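Local coordinates for cycloserine biosynthesis protein DcsG (Streptomyces lavendulae, PDB 6JIL) that catalyses the ATP- and magnesium-dependent ring closure of O-ureido-D-serine to the antibiotic D-cycloserine, as a monomeric ligase of the ATP-grasp family, at residues P14-L22 with V52-A60; T190-I200 with L277-R288. All coordinates share one frame; numbering follows the deposited sequence.

Contact 1 of 2, residues P14-L22 with V52-A60; sequences PIDYDMPPL and VFRSPWTWA
Asp16 swings its carboxylate anti to its backbone N (chi1 -178°), while Ser55 tucks OG between its own N and carbonyl carbon (chi1 54°); these torsions turn carboxylate and hydroxyl to face each other, and Ser55 OG donates to Asp16 OD2 at 2.6 Å, from 43° above the carboxylate plane. Asp16 OD1 takes weak capping bonds from the backbone N of Asp18 and Met19. One carboxylate therefore ties the turn before helix 19-28 to Ser55. A water extends the link, giving a hydrogen to Asp16 OD2 and accepting from Arg54 NE at 2.8 Å. The arginine brings NH2 to Asp18 OD1 in a 3.4 Å salt bridge; NH2 also hydrogen-bonds Pro275 O, and Asp18 OD1 and OD2 accept from the backbone N of Leu277 and Leu279. Leu22 CD2 packs on Arg54 CD, and the selenomethionine methyl Met19 CE on Arg54 CB. Ile15 CD1 lies 3.6 Å from Trp57 CE3, and Ile15 O meets the indole edge in plane; Trp57 NE1 is held by Glu274 O. The contact joins helix 19-28 to strand 50-55 of the parallel sheet: Met19 also packs on Leu6 of strand 4-8, and Phe289 of helix 285-296 touches both Leu22 and Arg54.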
# COMPACT_ATOMS: atom_id res chain seq x y z
N PRO A 14 -3.03 -17.48 1.52
CA PRO A 14 -2.50 -18.21 0.36
C PRO A 14 -1.70 -17.36 -0.62
O PRO A 14 -0.91 -17.89 -1.40
CB PRO A 14 -3.76 -18.78 -0.29
CG PRO A 14 -4.66 -19.02 0.89
CD PRO A 14 -4.48 -17.73 1.66
N ILE A 15 -1.92 -16.05 -0.62
CA ILE A 15 -1.17 -15.19 -1.53
C ILE A 15 -0.14 -14.33 -0.80
O ILE A 15 0.37 -13.37 -1.36
CB ILE A 15 -2.10 -14.28 -2.35
CG1 ILE A 15 -2.87 -13.35 -1.41
CG2 ILE A 15 -3.05 -15.13 -3.18
CD1 ILE A 15 -3.51 -12.16 -2.11
N ASP A 16 0.16 -14.68 0.44
CA ASP A 16 1.15 -13.93 1.22
C ASP A 16 2.46 -14.68 1.07
O ASP A 16 2.87 -15.42 1.97
CB ASP A 16 0.75 -13.89 2.70
CG ASP A 16 1.73 -13.09 3.55
OD1 ASP A 16 2.76 -12.63 3.01
OD2 ASP A 16 1.46 -12.92 4.76
N TYR A 17 3.11 -14.49 -0.07
CA TYR A 17 4.38 -15.17 -0.36
C TYR A 17 5.46 -14.85 0.67
O TYR A 17 6.43 -15.59 0.78
CB TYR A 17 4.85 -14.79 -1.77
CG TYR A 17 3.73 -14.85 -2.76
CD1 TYR A 17 3.34 -13.72 -3.48
CD2 TYR A 17 2.97 -16.01 -2.91
CE1 TYR A 17 2.23 -13.74 -4.32
CE2 TYR A 17 1.85 -16.04 -3.74
CZ TYR A 17 1.48 -14.91 -4.44
OH TYR A 17 0.36 -14.93 -5.24
N ASP A 18 5.26 -13.78 1.43
CA ASP A 18 6.23 -13.37 2.43
C ASP A 18 6.19 -14.16 3.75
O ASP A 18 7.22 -14.31 4.41
CB ASP A 18 6.05 -11.87 2.74
CG ASP A 18 6.31 -10.98 1.53
OD1 ASP A 18 5.60 -9.96 1.38
OD2 ASP A 18 7.23 -11.30 0.73
N MSE A 19 5.03 -14.67 4.13
CA MSE A 19 4.93 -15.39 5.40
C MSE A 19 5.93 -16.53 5.63
O MSE A 19 6.57 -16.59 6.67
CB MSE A 19 3.51 -15.91 5.62
CG MSE A 19 3.21 -16.20 7.10
SE MSE A 19 3.35 -14.60 8.23
CE MSE A 19 1.62 -13.82 7.80
N PRO A 20 6.06 -17.45 4.66
CA PRO A 20 7.01 -18.56 4.84
C PRO A 20 8.44 -18.08 5.14
O PRO A 20 9.04 -18.47 6.14
CB PRO A 20 6.91 -19.33 3.52
CG PRO A 20 5.48 -19.11 3.11
CD PRO A 20 5.26 -17.63 3.43
N PRO A 21 9.00 -17.22 4.27
CA PRO A 21 10.36 -16.74 4.54
C PRO A 21 10.46 -15.86 5.79
O PRO A 21 11.48 -15.87 6.49
CB PRO A 21 10.71 -15.98 3.26
CG PRO A 21 9.38 -15.51 2.76
CD PRO A 21 8.50 -16.70 2.98
N LEU A 22 9.41 -15.10 6.09
CA LEU A 22 9.41 -14.23 7.27
C LEU A 22 9.47 -15.06 8.55
O LEU A 22 10.16 -14.69 9.50
CB LEU A 22 8.18 -13.32 7.29
CG LEU A 22 7.97 -12.46 8.55
CD1 LEU A 22 9.25 -11.68 8.88
CD2 LEU A 22 6.80 -11.49 8.33
N VAL A 52 2.11 -7.45 14.40
CA VAL A 52 2.51 -6.92 13.10
C VAL A 52 1.45 -7.31 12.08
O VAL A 52 1.05 -8.47 11.99
CB VAL A 52 3.88 -7.46 12.62
CG1 VAL A 52 4.09 -7.11 11.16
CG2 VAL A 52 4.99 -6.86 13.45
N PHE A 53 0.99 -6.32 11.32
CA PHE A 53 -0.02 -6.57 10.30
C PHE A 53 0.69 -6.95 9.00
O PHE A 53 1.33 -6.13 8.35
CB PHE A 53 -0.87 -5.32 10.11
CG PHE A 53 -1.51 -4.84 11.37
CD1 PHE A 53 -1.18 -3.61 11.91
CD2 PHE A 53 -2.46 -5.61 12.01
CE1 PHE A 53 -1.79 -3.15 13.08
CE2 PHE A 53 -3.08 -5.16 13.17
CZ PHE A 53 -2.74 -3.93 13.70
N ARG A 54 0.56 -8.22 8.64
CA ARG A 54 1.21 -8.72 7.45
C ARG A 54 0.31 -8.81 6.23
O ARG A 54 0.56 -8.13 5.23
CB ARG A 54 1.83 -10.09 7.74
CG ARG A 54 3.04 -10.03 8.66
CD ARG A 54 4.07 -9.10 8.06
NE ARG A 54 4.23 -9.43 6.65
CZ ARG A 54 4.30 -8.54 5.67
NH1 ARG A 54 4.26 -7.24 5.94
NH2 ARG A 54 4.37 -8.96 4.41
N SER A 55 -0.74 -9.61 6.31
CA SER A 55 -1.62 -9.79 5.17
C SER A 55 -3.12 -9.94 5.45
O SER A 55 -3.74 -10.88 4.95
CB SER A 55 -1.14 -10.98 4.36
OG SER A 55 -1.03 -12.12 5.18
N PRO A 56 -3.71 -9.04 6.25
CA PRO A 56 -5.14 -9.12 6.55
C PRO A 56 -5.77 -8.37 5.37
O PRO A 56 -6.55 -7.43 5.54
CB PRO A 56 -5.24 -8.33 7.83
CG PRO A 56 -4.30 -7.19 7.55
CD PRO A 56 -3.11 -7.86 6.91
N TRP A 57 -5.42 -8.81 4.17
CA TRP A 57 -5.86 -8.11 2.97
C TRP A 57 -7.33 -8.01 2.63
O TRP A 57 -7.69 -7.28 1.70
CB TRP A 57 -5.04 -8.60 1.78
CG TRP A 57 -3.56 -8.32 1.97
CD1 TRP A 57 -3.01 -7.25 2.63
CD2 TRP A 57 -2.47 -9.11 1.50
NE1 TRP A 57 -1.64 -7.33 2.61
CE2 TRP A 57 -1.28 -8.46 1.92
CE3 TRP A 57 -2.37 -10.29 0.77
CZ2 TRP A 57 -0.01 -8.96 1.62
CZ3 TRP A 57 -1.10 -10.80 0.48
CH2 TRP A 57 0.06 -10.13 0.90
N THR A 58 -8.19 -8.70 3.36
CA THR A 58 -9.61 -8.57 3.07
C THR A 58 -10.12 -7.29 3.75
O THR A 58 -11.30 -6.99 3.70
CB THR A 58 -10.44 -9.79 3.58
OG1 THR A 58 -10.28 -9.95 4.99
CG2 THR A 58 -10.00 -11.06 2.87
N TRP A 59 -9.21 -6.55 4.37
CA TRP A 59 -9.60 -5.30 5.02
C TRP A 59 -10.17 -4.37 3.96
O TRP A 59 -10.98 -3.49 4.27
CB TRP A 59 -8.42 -4.62 5.72
CG TRP A 59 -7.37 -4.05 4.79
CD1 TRP A 59 -6.22 -4.66 4.37
CD2 TRP A 59 -7.40 -2.78 4.14
NE1 TRP A 59 -5.53 -3.84 3.51
CE2 TRP A 59 -6.24 -2.68 3.34
CE3 TRP A 59 -8.30 -1.70 4.16
CZ2 TRP A 59 -5.95 -1.56 2.56
CZ3 TRP A 59 -8.02 -0.58 3.38
CH2 TRP A 59 -6.85 -0.52 2.59
N ALA A 60 -9.75 -4.57 2.72
CA ALA A 60 -10.21 -3.77 1.60
C ALA A 60 -11.70 -3.97 1.35
O ALA A 60 -12.33 -3.16 0.67
CB ALA A 60 -9.43 -4.10 0.34
O HOH W 1 4.12 -12.09 5.75

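Contact 2 of 2, residues T190-I200 with L277-R288; sequences TFFDGVYSHAI and LNLTFSEDGALR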
# COMPACT_ATOMS: atom_id res chain seq x y z
N THR A 190 11.43 -1.94 -1.50
CA THR A 190 11.20 -2.33 -0.12
C THR A 190 12.30 -1.78 0.78
O THR A 190 13.48 -1.90 0.47
CB THR A 190 11.15 -3.85 0.00
OG1 THR A 190 9.98 -4.32 -0.68
CG2 THR A 190 11.09 -4.27 1.45
N PHE A 191 11.89 -1.18 1.89
CA PHE A 191 12.83 -0.60 2.85
C PHE A 191 12.65 -1.18 4.24
O PHE A 191 11.55 -1.54 4.64
CB PHE A 191 12.64 0.91 2.95
CG PHE A 191 13.20 1.69 1.80
CD1 PHE A 191 12.66 1.57 0.53
CD2 PHE A 191 14.26 2.58 2.00
CE1 PHE A 191 13.15 2.34 -0.53
CE2 PHE A 191 14.75 3.35 0.95
CZ PHE A 191 14.20 3.24 -0.31
N PHE A 192 13.76 -1.25 4.98
CA PHE A 192 13.75 -1.74 6.34
C PHE A 192 14.50 -0.75 7.21
O PHE A 192 15.69 -0.52 7.03
CB PHE A 192 14.37 -3.13 6.41
CG PHE A 192 13.54 -4.18 5.72
CD1 PHE A 192 14.06 -4.92 4.66
CD2 PHE A 192 12.23 -4.42 6.12
CE1 PHE A 192 13.29 -5.87 4.01
CE2 PHE A 192 11.46 -5.38 5.48
CZ PHE A 192 11.99 -6.11 4.43
N ASP A 193 13.78 -0.14 8.15
CA ASP A 193 14.34 0.87 9.05
C ASP A 193 15.00 2.03 8.31
O ASP A 193 16.07 2.51 8.71
CB ASP A 193 15.35 0.24 10.01
CG ASP A 193 14.69 -0.26 11.28
OD1 ASP A 193 13.52 0.10 11.50
OD2 ASP A 193 15.34 -0.99 12.07
N GLY A 194 14.36 2.49 7.24
CA GLY A 194 14.87 3.60 6.47
C GLY A 194 16.01 3.23 5.53
O GLY A 194 16.66 4.11 4.98
N VAL A 195 16.24 1.93 5.34
CA VAL A 195 17.32 1.47 4.47
C VAL A 195 16.80 0.63 3.31
O VAL A 195 16.03 -0.31 3.49
CB VAL A 195 18.36 0.66 5.27
CG1 VAL A 195 19.44 0.10 4.35
CG2 VAL A 195 18.98 1.55 6.34
N TYR A 196 17.23 0.98 2.10
CA TYR A 196 16.82 0.26 0.91
C TYR A 196 17.29 -1.19 0.96
O TYR A 196 18.46 -1.46 1.24
CB TYR A 196 17.39 0.93 -0.34
CG TYR A 196 17.18 0.14 -1.60
CD1 TYR A 196 15.92 0.04 -2.19
CD2 TYR A 196 18.24 -0.55 -2.20
CE1 TYR A 196 15.72 -0.72 -3.34
CE2 TYR A 196 18.05 -1.32 -3.35
CZ TYR A 196 16.79 -1.39 -3.91
OH TYR A 196 16.60 -2.14 -5.04
N SER A 197 16.38 -2.11 0.69
CA SER A 197 16.73 -3.53 0.70
C SER A 197 16.71 -4.12 -0.70
O SER A 197 17.69 -4.69 -1.15
CB SER A 197 15.78 -4.32 1.59
OG SER A 197 16.09 -5.71 1.54
N HIS A 198 15.59 -3.97 -1.39
CA HIS A 198 15.45 -4.53 -2.72
C HIS A 198 14.18 -4.02 -3.39
O HIS A 198 13.36 -3.34 -2.77
CB HIS A 198 15.35 -6.04 -2.62
CG HIS A 198 14.20 -6.51 -1.79
ND1 HIS A 198 14.24 -6.57 -0.41
CD2 HIS A 198 12.94 -6.88 -2.14
CE1 HIS A 198 13.07 -6.96 0.05
NE2 HIS A 198 12.26 -7.15 -0.98
N ALA A 199 14.03 -4.38 -4.66
CA ALA A 199 12.87 -3.97 -5.42
C ALA A 199 12.50 -5.00 -6.47
O ALA A 199 13.23 -5.96 -6.72
CB ALA A 199 13.14 -2.62 -6.09
N ILE A 200 11.34 -4.80 -7.09
CA ILE A 200 10.88 -5.68 -8.14
C ILE A 200 10.18 -4.84 -9.19
O ILE A 200 9.89 -3.66 -8.98
CB ILE A 200 9.83 -6.71 -7.64
CG1 ILE A 200 8.48 -6.02 -7.42
CG2 ILE A 200 10.31 -7.38 -6.36
CD1 ILE A 200 7.33 -6.96 -7.12
N LEU A 277 5.95 -7.37 0.73
CA LEU A 277 7.33 -6.89 0.68
C LEU A 277 8.23 -7.52 -0.39
O LEU A 277 9.32 -7.01 -0.64
CB LEU A 277 7.95 -7.06 2.07
CG LEU A 277 7.27 -6.23 3.15
CD1 LEU A 277 7.61 -6.76 4.53
CD2 LEU A 277 7.71 -4.77 3.02
N ASN A 278 7.78 -8.61 -1.01
CA ASN A 278 8.55 -9.30 -2.04
C ASN A 278 9.84 -9.89 -1.48
O ASN A 278 10.89 -9.87 -2.14
CB ASN A 278 8.88 -8.36 -3.20
CG ASN A 278 7.64 -7.84 -3.90
OD1 ASN A 278 6.77 -8.61 -4.29
ND2 ASN A 278 7.55 -6.52 -4.06
N LEU A 279 9.77 -10.41 -0.26
CA LEU A 279 10.93 -10.99 0.41
C LEU A 279 11.62 -12.08 -0.41
O LEU A 279 12.84 -12.18 -0.41
CB LEU A 279 10.53 -11.56 1.77
CG LEU A 279 9.91 -10.58 2.77
CD1 LEU A 279 9.61 -11.32 4.08
CD2 LEU A 279 10.87 -9.42 3.01
N THR A 280 10.83 -12.89 -1.10
CA THR A 280 11.37 -14.00 -1.89
C THR A 280 12.09 -13.58 -3.17
O THR A 280 12.59 -14.43 -3.91
CB THR A 280 10.26 -15.03 -2.21
OG1 THR A 280 9.27 -14.44 -3.05
CG2 THR A 280 9.59 -15.51 -0.93
N PHE A 281 12.13 -12.28 -3.44
CA PHE A 281 12.82 -11.77 -4.62
C PHE A 281 14.18 -11.17 -4.27
O PHE A 281 14.88 -10.66 -5.13
CB PHE A 281 12.00 -10.69 -5.33
CG PHE A 281 10.87 -11.22 -6.15
CD1 PHE A 281 9.65 -11.54 -5.55
CD2 PHE A 281 11.00 -11.38 -7.53
CE1 PHE A 281 8.59 -12.00 -6.32
CE2 PHE A 281 9.95 -11.84 -8.29
CZ PHE A 281 8.74 -12.15 -7.69
N SER A 282 14.54 -11.23 -2.99
CA SER A 282 15.81 -10.70 -2.51
C SER A 282 16.51 -11.82 -1.76
O SER A 282 15.84 -12.71 -1.26
CB SER A 282 15.57 -9.54 -1.55
OG SER A 282 14.95 -10.00 -0.36
N GLU A 283 17.83 -11.78 -1.66
CA GLU A 283 18.51 -12.87 -0.95
C GLU A 283 18.60 -12.70 0.56
O GLU A 283 18.93 -13.66 1.26
CB GLU A 283 19.91 -13.11 -1.52
CG GLU A 283 20.51 -14.47 -1.10
CD GLU A 283 19.77 -15.68 -1.69
OE1 GLU A 283 19.93 -15.94 -2.90
OE2 GLU A 283 19.03 -16.37 -0.95
N ASP A 284 18.30 -11.52 1.08
CA ASP A 284 18.35 -11.34 2.53
C ASP A 284 17.28 -10.41 3.08
O ASP A 284 17.32 -10.01 4.25
CB ASP A 284 19.74 -10.84 2.95
CG ASP A 284 20.03 -9.43 2.45
OD1 ASP A 284 19.89 -9.19 1.24
OD2 ASP A 284 20.39 -8.57 3.28
N GLY A 285 16.30 -10.09 2.25
CA GLY A 285 15.23 -9.20 2.67
C GLY A 285 14.51 -9.65 3.93
O GLY A 285 14.25 -8.84 4.82
N ALA A 286 14.20 -10.93 4.01
CA ALA A 286 13.50 -11.46 5.17
C ALA A 286 14.31 -11.33 6.45
O ALA A 286 13.76 -11.06 7.52
CB ALA A 286 13.13 -12.92 4.94
N LEU A 287 15.62 -11.52 6.35
CA LEU A 287 16.49 -11.42 7.53
C LEU A 287 16.53 -9.98 8.01
O LEU A 287 16.50 -9.71 9.21
CB LEU A 287 17.91 -11.91 7.20
CG LEU A 287 18.96 -11.78 8.31
CD1 LEU A 287 18.52 -12.57 9.53
CD2 LEU A 287 20.32 -12.29 7.81
N ARG A 288 16.59 -9.05 7.06
CA ARG A 288 16.62 -7.63 7.40
C ARG A 288 15.32 -7.23 8.08
O ARG A 288 15.29 -6.33 8.91
CB ARG A 288 16.82 -6.78 6.15
CG ARG A 288 18.04 -7.11 5.34
CD ARG A 288 18.30 -5.97 4.39
NE ARG A 288 19.38 -6.24 3.46
CZ ARG A 288 20.02 -5.30 2.78
NH1 ARG A 288 19.68 -4.02 2.94
NH2 ARG A 288 20.98 -5.63 1.93
O HOH W 2 9.70 -4.74 -3.29
O HOH W 3 20.72 -3.90 -0.68
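A beta hairpin of the ATP-grasp domain, strands 186-192 and 195-202 joined by a type I' turn, receives the loop and helix start that follow the metal-binding strand, and a classic beta bulge shapes the meeting: Ser197 and His198 both face Thr190. The principle at work is that one backbone carbonyl gathers two side-chain donors from the hairpin. Leu277 O accepts from Thr190 OG1 at 2.8 Å and from His198 NE2 at 3.0 Å, the donors arriving from opposite faces of the carbonyl plane; the N-H...O angle of the histidine bond is 150°. Two things fix the rotation of that ring. Ser197 OG shares a hydrogen bond with ND1 at its edge, and the ring is sandwiched, with Thr190 CB over one face and Ser282 CB over the other in a CH-pi contact, 3.5 Å from the centroid. The histidine's first torsion, 59°, carries the ring to the loop.

Flanking the histidine, Phe192 points its ring edge at Leu279 CD2, 3.8 Å from CZ, while the backbone of Arg288 lies over a face near the rim. On the far flank Ile200 crosses Asn278 at about a right angle, and its CG2 packs against Phe281 CB. Asn278 OD1 bonds Arg220, whereas ND2 gives a hydrogen to a water that in turn donates to Thr190 OG1. The asparagine thus links the loop to a residue that is probably catalytic. Just before the helix, Ser282 OG donates to Leu279 O. Arg288 CD lies 3.6 Å from Ser197 OG, and its NE makes a short salt bridge, 2.5 Å, to Asp284 OD2, which sits in the guanidinium plane but is met from 38° out of its own carboxylate plane.

In the fold
Contact 1 closes before contact 2 opens along the chain, and their centres lie 15 Å apart. The first belongs to the parallel sheet containing strands 4-8 and 50-55, the second to the antiparallel sheet containing the hairpin 186-202. Asp18 joins them directly, with OD1 2.7 Å from Leu277 N and OD2 2.9 Å from Leu279 N, both probable hydrogen bonds. Helix 285-296, whose first turn lies in contact 2, packs on helix 19-28 and sends Phe289 toward residues of both contacts. This places sequence-distant elements close to the inferred active-site residues: Asp18 and Asn278 both lie near Arg220, while Trp57 approaches the magnesium ligand Glu271.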